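Local structure of conserved domain protein (Porphyromonas gingivalis, 3PNN) at residues A[99-104]-A[233-238]. The protein is probably a cytoplasmic glycosyltransferase with a Rossmann-like alpha/beta/alpha fold, forming glycosidic linkages from an activated sugar donor. Sequence-based numbering, arbitrary orientation.
Sequences KPWGTN and INFLNA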
ATOM      1  N   LYS A  99      14.997  -1.963  13.527  1.00 41.24           N
ATOM      2  CA  LYS A  99      14.136  -2.149  12.369  1.00 45.13           C
ATOM      3  C   LYS A  99      12.688  -1.761  12.684  1.00 41.18           C
ATOM      4  O   LYS A  99      12.136  -2.181  13.698  1.00 44.32           O
ATOM      5  CB  LYS A  99      14.202  -3.605  11.916  1.00 51.37           C
ATOM      6  CG  LYS A  99      13.321  -3.924  10.727  1.00 52.56           C
ATOM      7  CD  LYS A  99      13.635  -5.313  10.202  1.00 65.64           C
ATOM      8  CE  LYS A  99      13.017  -5.546   8.838  1.00 72.44           C
ATOM      9  NZ  LYS A  99      13.652  -6.708   8.155  1.00 82.19           N
ATOM     10  N   PRO A 100      12.073  -0.938  11.819  1.00 38.82           N
ATOM     11  CA  PRO A 100      10.678  -0.532  12.028  1.00 40.49           C
ATOM     12  C   PRO A 100       9.746  -1.735  12.121  1.00 43.16           C
ATOM     13  O   PRO A 100       9.994  -2.767  11.494  1.00 41.53           O
ATOM     14  CB  PRO A 100      10.357   0.297  10.780  1.00 35.57           C
ATOM     15  CG  PRO A 100      11.705   0.861  10.362  1.00 42.98           C
ATOM     16  CD  PRO A 100      12.710  -0.218  10.704  1.00 38.37           C
ATOM     17  N   TRP A 101       8.669  -1.580  12.882  1.00 42.32           N
ATOM     18  CA  TRP A 101       7.782  -2.697  13.204  1.00 39.75           C
ATOM     19  C   TRP A 101       6.998  -3.290  12.042  1.00 35.52           C
ATOM     20  O   TRP A 101       6.507  -4.413  12.148  1.00 39.89           O
ATOM     21  CB  TRP A 101       6.830  -2.308  14.332  1.00 36.35           C
ATOM     22  CG  TRP A 101       7.530  -2.091  15.630  1.00 32.07           C
ATOM     23  CD1 TRP A 101       7.697  -0.903  16.280  1.00 39.90           C
ATOM     24  CD2 TRP A 101       8.161  -3.090  16.453  1.00 38.73           C
ATOM     25  NE1 TRP A 101       8.391  -1.097  17.449  1.00 42.05           N
ATOM     26  CE2 TRP A 101       8.687  -2.429  17.581  1.00 42.95           C
ATOM     27  CE3 TRP A 101       8.334  -4.474  16.341  1.00 39.74           C
ATOM     28  CZ2 TRP A 101       9.379  -3.103  18.593  1.00 46.89           C
ATOM     29  CZ3 TRP A 101       9.013  -5.148  17.354  1.00 43.98           C
ATOM     30  CH2 TRP A 101       9.528  -4.460  18.464  1.00 47.45           C
ATOM     31  N   GLY A 102       6.851  -2.545  10.943  1.00 32.55           N
ATOM     32  CA  GLY A 102       6.205  -3.091   9.756  1.00 30.79           C
ATOM     33  C   GLY A 102       5.035  -2.266   9.234  1.00 29.32           C
ATOM     34  O   GLY A 102       4.585  -1.333   9.898  1.00 32.10           O
ATOM     35  N   THR A 103       4.527  -2.609   8.052  1.00 30.85           N
ATOM     36  CA  THR A 103       3.479  -1.804   7.422  1.00 28.98           C
ATOM     37  C   THR A 103       2.185  -1.656   8.225  1.00 29.35           C
ATOM     38  O   THR A 103       1.529  -0.612   8.145  1.00 28.92           O
ATOM     39  CB  THR A 103       3.107  -2.297   6.000  1.00 35.36           C
ATOM     40  OG1 THR A 103       2.624  -3.648   6.072  1.00 35.32           O
ATOM     41  CG2 THR A 103       4.321  -2.225   5.085  1.00 39.65           C
ATOM     42  N   ASN A 104       1.779  -2.689   8.959  1.00 29.73           N
ATOM     43  CA  ASN A 104       0.535  -2.547   9.713  1.00 29.42           C
ATOM     44  C   ASN A 104       0.765  -1.733  10.999  1.00 31.04           C
ATOM     45  O   ASN A 104      -0.168  -1.143  11.524  1.00 31.12           O
ATOM     46  CB  ASN A 104      -0.160  -3.897   9.967  1.00 27.20           C
ATOM     47  CG  ASN A 104      -1.682  -3.777  10.022  1.00 35.61           C
ATOM     48  OD1 ASN A 104      -2.235  -3.080  10.871  1.00 41.36           O
ATOM     49  ND2 ASN A 104      -2.363  -4.477   9.127  1.00 38.27           N
ATOM     50  N   ILE A 233      -0.710  -6.520  19.759  1.00 37.32           N
ATOM     51  CA  ILE A 233      -0.401  -7.021  21.098  1.00 39.16           C
ATOM     52  C   ILE A 233       0.025  -8.487  21.023  1.00 45.04           C
ATOM     53  O   ILE A 233       1.014  -8.887  21.646  1.00 47.31           O
ATOM     54  CB  ILE A 233      -1.595  -6.837  22.077  1.00 37.74           C
ATOM     55  CG1 ILE A 233      -1.738  -5.350  22.429  1.00 40.78           C
ATOM     56  CG2 ILE A 233      -1.412  -7.690  23.352  1.00 40.00           C
ATOM     57  CD1 ILE A 233      -3.084  -4.983  23.021  1.00 46.10           C
ATOM     58  N   ASN A 234      -0.710  -9.284  20.250  1.00 40.57           N
ATOM     59  CA  ASN A 234      -0.376 -10.703  20.113  1.00 43.62           C
ATOM     60  C   ASN A 234       0.995 -10.857  19.485  1.00 44.63           C
ATOM     61  O   ASN A 234       1.813 -11.662  19.927  1.00 45.75           O
ATOM     62  CB  ASN A 234      -1.425 -11.426  19.259  1.00 42.67           C
ATOM     63  CG  ASN A 234      -2.740 -11.620  19.993  1.00 47.08           C
ATOM     64  OD1 ASN A 234      -2.801 -11.501  21.215  1.00 49.31           O
ATOM     65  ND2 ASN A 234      -3.799 -11.916  19.248  1.00 51.47           N
ATOM     66  N   PHE A 235       1.231 -10.064  18.446  1.00 44.53           N
ATOM     67  CA  PHE A 235       2.504 -10.063  17.738  1.00 42.57           C
ATOM     68  C   PHE A 235       3.667  -9.710  18.652  1.00 44.54           C
ATOM     69  O   PHE A 235       4.665 -10.431  18.701  1.00 48.11           O
ATOM     70  CB  PHE A 235       2.443  -9.083  16.570  1.00 39.92           C
ATOM     71  CG  PHE A 235       3.787  -8.775  15.973  1.00 41.14           C
ATOM     72  CD1 PHE A 235       4.331  -9.597  14.998  1.00 39.53           C
ATOM     73  CD2 PHE A 235       4.506  -7.667  16.391  1.00 38.55           C
ATOM     74  CE1 PHE A 235       5.571  -9.309  14.440  1.00 42.28           C
ATOM     75  CE2 PHE A 235       5.745  -7.376  15.845  1.00 41.96           C
ATOM     76  CZ  PHE A 235       6.277  -8.195  14.866  1.00 41.96           C
ATOM     77  N   LEU A 236       3.546  -8.600  19.377  1.00 43.55           N
ATOM     78  CA  LEU A 236       4.584  -8.195  20.328  1.00 41.43           C
ATOM     79  C   LEU A 236       4.864  -9.271  21.373  1.00 48.93           C
ATOM     80  O   LEU A 236       6.019  -9.530  21.734  1.00 44.77           O
ATOM     81  CB  LEU A 236       4.202  -6.879  21.007  1.00 44.67           C
ATOM     82  CG  LEU A 236       4.153  -5.692  20.034  1.00 42.26           C
ATOM     83  CD1 LEU A 236       3.438  -4.496  20.645  1.00 43.90           C
ATOM     84  CD2 LEU A 236       5.560  -5.317  19.594  1.00 43.67           C
ATOM     85  N   ASN A 237       3.809  -9.897  21.872  1.00 46.16           N
ATOM     86  CA  ASN A 237       3.982 -10.972  22.838  1.00 54.20           C
ATOM     87  C   ASN A 237       4.762 -12.161  22.277  1.00 54.53           C
ATOM     88  O   ASN A 237       5.536 -12.784  22.992  1.00 55.44           O
ATOM     89  CB  ASN A 237       2.631 -11.429  23.394  1.00 52.70           C
ATOM     90  CG  ASN A 237       2.113 -10.509  24.477  1.00 53.93           C
ATOM     91  OD1 ASN A 237       2.893  -9.926  25.233  1.00 59.36           O
ATOM     92  ND2 ASN A 237       0.796 -10.372  24.563  1.00 52.11           N
ATOM     93  N   ALA A 238       4.562 -12.463  20.999  1.00 57.23           N
ATOM     94  CA  ALA A 238       5.164 -13.647  20.393  1.00 59.28           C
ATOM     95  C   ALA A 238       6.532 -13.378  19.772  1.00 60.04           C
ATOM     96  O   ALA A 238       7.421 -14.232  19.833  1.00 54.03           O
ATOM     97  CB  ALA A 238       4.229 -14.245  19.358  1.00 58.49           C
TER
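Trp101 meets Phe235 and Leu236, two neighbours on helix 223-239, through the benzo half of its indole. The tighter approach is to Phe235, where Trp101 CE3 lies 3.9 Å from Phe235 CE2. It reaches the phenylalanine at the rim, near the plane of that ring, while CE2 comes to the indole obliquely, so the two rings do not stack. The phenyl gets there because Phe235 CG stands anti to the backbone N (chi1 167°), which sends the ring off the helix toward the loop. Leu236 works differently: its CD2 methyl sits over one face of the indole in a CH-pi contact, 4.2 Å from the centroid of the Trp101 six-membered ring and 13° off the normal. Both residues thus hold the same end of the indole.

All three side chains are buried, yet the interface is small, 122 Å² in total, and the backbones stay well apart, with Trp101 CA 9.6 Å from Leu236 CA. Asn234 and Asn237 of the same helix are exposed, whereas Phe235 and Leu236 are buried. The polar end of the indole is satisfied elsewhere, NE1 bonding to Leu84 O, while Arg97 adds a cation-pi contact and His105 an edge-to-face one. Phe235 also meets Phe247, whose backbone is hydrogen-bonded to that of Trp101.

Gly102 occupies the N-cap position of helix 103-108, with backbone angles at which a CB would jam against Trp101 O, which calls for glycine. No hydrogen bond or salt bridge crosses between 99-104 and 233-238, so this junction of loop and helix rests on apolar and CH-pi contacts, with the indole's orientation probably set in part by its NE1 bond.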